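Local coordinates for protein Ves (Pseudomonas fluorescens, PDB 5V00) that is of unknown molecular function but belongs to the bicupin proteins and is involved in histidine utilization, at residues B[33-38]-B[166-171]. Sequence-based numbering, arbitrary orientation.
With FMT (formic acid), chain F.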
loop_
_atom_site.group_PDB
_atom_site.type_symbol
_atom_site.label_atom_id
_atom_site.label_comp_id
_atom_site.label_asym_id
_atom_site.label_seq_id
_atom_site.Cartn_x
_atom_site.Cartn_y
_atom_site.Cartn_z
ATOM N N GLU B 33 6.607 6.261 2.030
ATOM C CA GLU B 33 5.411 5.967 2.753
ATOM C C GLU B 33 5.213 4.451 2.704
ATOM O O GLU B 33 5.463 3.796 1.684
ATOM C CB GLU B 33 4.171 6.555 2.046
ATOM C CG GLU B 33 4.164 8.070 1.885
ATOM C CD GLU B 33 4.228 8.813 3.182
ATOM O OE1 GLU B 33 3.637 8.336 4.182
ATOM O OE2 GLU B 33 4.739 9.955 3.202
ATOM N N ILE B 34 4.843 3.868 3.846
ATOM C CA ILE B 34 4.602 2.410 3.930
ATOM C C ILE B 34 3.083 2.175 3.822
ATOM O O ILE B 34 2.644 1.464 2.880
ATOM C CB ILE B 34 5.138 1.798 5.229
ATOM C CG1 ILE B 34 6.661 1.967 5.292
ATOM C CG2 ILE B 34 4.835 0.329 5.306
ATOM C CD1 ILE B 34 7.237 1.588 6.649
ATOM N N THR B 35 2.327 2.712 4.741
ATOM C CA THR B 35 0.899 2.550 4.774
ATOM C C THR B 35 0.305 3.580 5.707
ATOM O O THR B 35 1.041 4.342 6.365
ATOM C CB THR B 35 0.555 1.082 5.163
ATOM O OG1 THR B 35 -0.857 0.900 5.219
ATOM C CG2 THR B 35 1.065 0.787 6.654
ATOM N N ARG B 36 -1.021 3.695 5.716
ATOM C CA ARG B 36 -1.762 4.702 6.444
ATOM C C ARG B 36 -3.199 4.319 6.517
ATOM O O ARG B 36 -3.607 3.362 5.868
ATOM C CB ARG B 36 -1.601 6.070 5.775
ATOM C CG ARG B 36 -2.044 6.086 4.287
ATOM C CD ARG B 36 -2.069 7.494 3.726
ATOM N NE ARG B 36 -0.683 7.995 3.672
ATOM C CZ ARG B 36 -0.329 9.209 3.243
ATOM N NH1 ARG B 36 -1.266 10.050 2.791
ATOM N NH2 ARG B 36 0.962 9.559 3.241
ATOM N N ASP B 37 -3.952 5.040 7.297
ATOM C CA ASP B 37 -5.380 4.810 7.395
ATOM C C ASP B 37 -6.073 5.238 6.098
ATOM O O ASP B 37 -5.530 5.974 5.295
ATOM C CB ASP B 37 -6.010 5.490 8.596
ATOM C CG ASP B 37 -6.186 6.964 8.400
ATOM O OD1 ASP B 37 -5.212 7.745 8.387
ATOM O OD2 ASP B 37 -7.302 7.413 8.060
ATOM N N ALA B 38 -7.295 4.775 6.074
ATOM C CA ALA B 38 -8.145 4.751 4.891
ATOM C C ALA B 38 -9.216 5.795 4.966
ATOM O O ALA B 38 -10.204 5.662 4.252
ATOM C CB ALA B 38 -8.817 3.375 4.829
ATOM N N CYS B 166 6.856 -4.827 5.732
ATOM C CA CYS B 166 5.853 -4.652 6.795
ATOM C C CYS B 166 4.598 -5.450 6.529
ATOM O O CYS B 166 4.043 -5.332 5.460
ATOM C CB CYS B 166 5.478 -3.162 6.835
ATOM S SG CYS B 166 4.404 -2.635 8.152
ATOM N N LEU B 167 4.156 -6.262 7.496
ATOM C CA LEU B 167 2.912 -6.967 7.427
ATOM C C LEU B 167 1.864 -6.151 8.114
ATOM O O LEU B 167 2.132 -5.470 9.134
ATOM C CB LEU B 167 3.078 -8.308 8.107
ATOM C CG LEU B 167 1.844 -9.180 8.061
ATOM C CD1 LEU B 167 2.171 -10.618 7.767
ATOM C CD2 LEU B 167 1.007 -9.032 9.306
ATOM N N GLN B 168 0.656 -6.110 7.546
ATOM C CA GLN B 168 -0.483 -5.390 8.093
ATOM C C GLN B 168 -1.710 -6.300 8.160
ATOM O O GLN B 168 -2.066 -6.937 7.159
ATOM C CB GLN B 168 -0.836 -4.194 7.264
ATOM C CG GLN B 168 -2.039 -3.402 7.723
ATOM C CD GLN B 168 -2.192 -2.033 7.023
ATOM O OE1 GLN B 168 -1.272 -1.537 6.388
ATOM N NE2 GLN B 168 -3.300 -1.362 7.313
ATOM N N VAL B 169 -2.307 -6.386 9.348
ATOM C CA VAL B 169 -3.597 -7.065 9.505
ATOM C C VAL B 169 -4.593 -5.938 9.634
ATOM O O VAL B 169 -4.432 -4.951 10.422
ATOM C CB VAL B 169 -3.674 -7.953 10.753
ATOM C CG1 VAL B 169 -5.097 -8.564 10.832
ATOM C CG2 VAL B 169 -2.591 -8.914 10.803
ATOM N N ASP B 170 -5.695 -5.988 8.901
ATOM C CA ASP B 170 -6.752 -4.935 8.949
ATOM C C ASP B 170 -8.099 -5.584 9.221
ATOM O O ASP B 170 -8.285 -6.758 8.956
ATOM C CB ASP B 170 -6.974 -4.264 7.613
ATOM C CG ASP B 170 -6.032 -3.147 7.319
ATOM O OD1 ASP B 170 -5.740 -2.327 8.231
ATOM O OD2 ASP B 170 -5.726 -3.048 6.070
ATOM N N GLY B 171 -9.012 -4.780 9.723
ATOM C CA GLY B 171 -10.402 -5.249 9.966
ATOM C C GLY B 171 -10.571 -6.344 10.959
ATOM O O GLY B 171 -11.497 -7.127 10.917
HETATM C C FMT F . 0.430 12.820 1.895
HETATM O O1 FMT F . -0.667 12.557 1.335
HETATM O O2 FMT F . 1.552 12.089 1.667
HETATM O O HOH W 1 -4.672 1.006 6.150
#
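Thr35 and Gln168 join two antiparallel sheets of this bicupin: the hydroxyl OG1 of Thr35 donates to the amide oxygen OE1 of Gln168 at 2.7 Å. The C=O...donor angle of 134°, with the donor in the carbonyl plane, places the bond on a lone pair of OE1. Gln168 reaches across because CG lies anti to the backbone N (chi1 178°) and the chain beyond stays extended. With CA atoms of Thr35 and Gln168 8.7 Å apart, side chains bridge the strands 29-36 and 166-170. The same OE1 also bonds Trp14 NE1. At the amide's other end, NE2 donates to Asp170 OD1 at 2.8 Å, on the syn side but tilted 31° out of the carboxylate plane; a water accepts from NE2 and donates to the carbonyl O of Arg36. Were Gln168 shortened to an alanine, the Thr35 hydroxyl and the Trp14 indole N-H would probably lose their shared acceptor and Asp170 one of its donors. Nearby the packing is apolar: Ile34 CG2 rests on Cys166 CB at 3.9 Å, with Trp14 and Tyr19 touching both residues. A classic beta bulge sets Ile34 and Thr35 against the single residue Leu49, consistent with both consecutive side chains starting toward strand 166-170. The other side of strand 29-36 is looser and partly exposed: Arg36 turns away, its NH1 and NH2 each 3.0 Å from O1 and O2 of a formate, probably from the crystallisation liquor. Its NH2 also forms a salt bridge to Glu33 OE1 at 3.1 Å, approached from above the carboxylate plane. The buried Thr35–Gln168 link is thus a neutral hydrogen bond; since OE1 takes donors while NE2 faces a carboxylate and a water, the amide is probably held in one orientation.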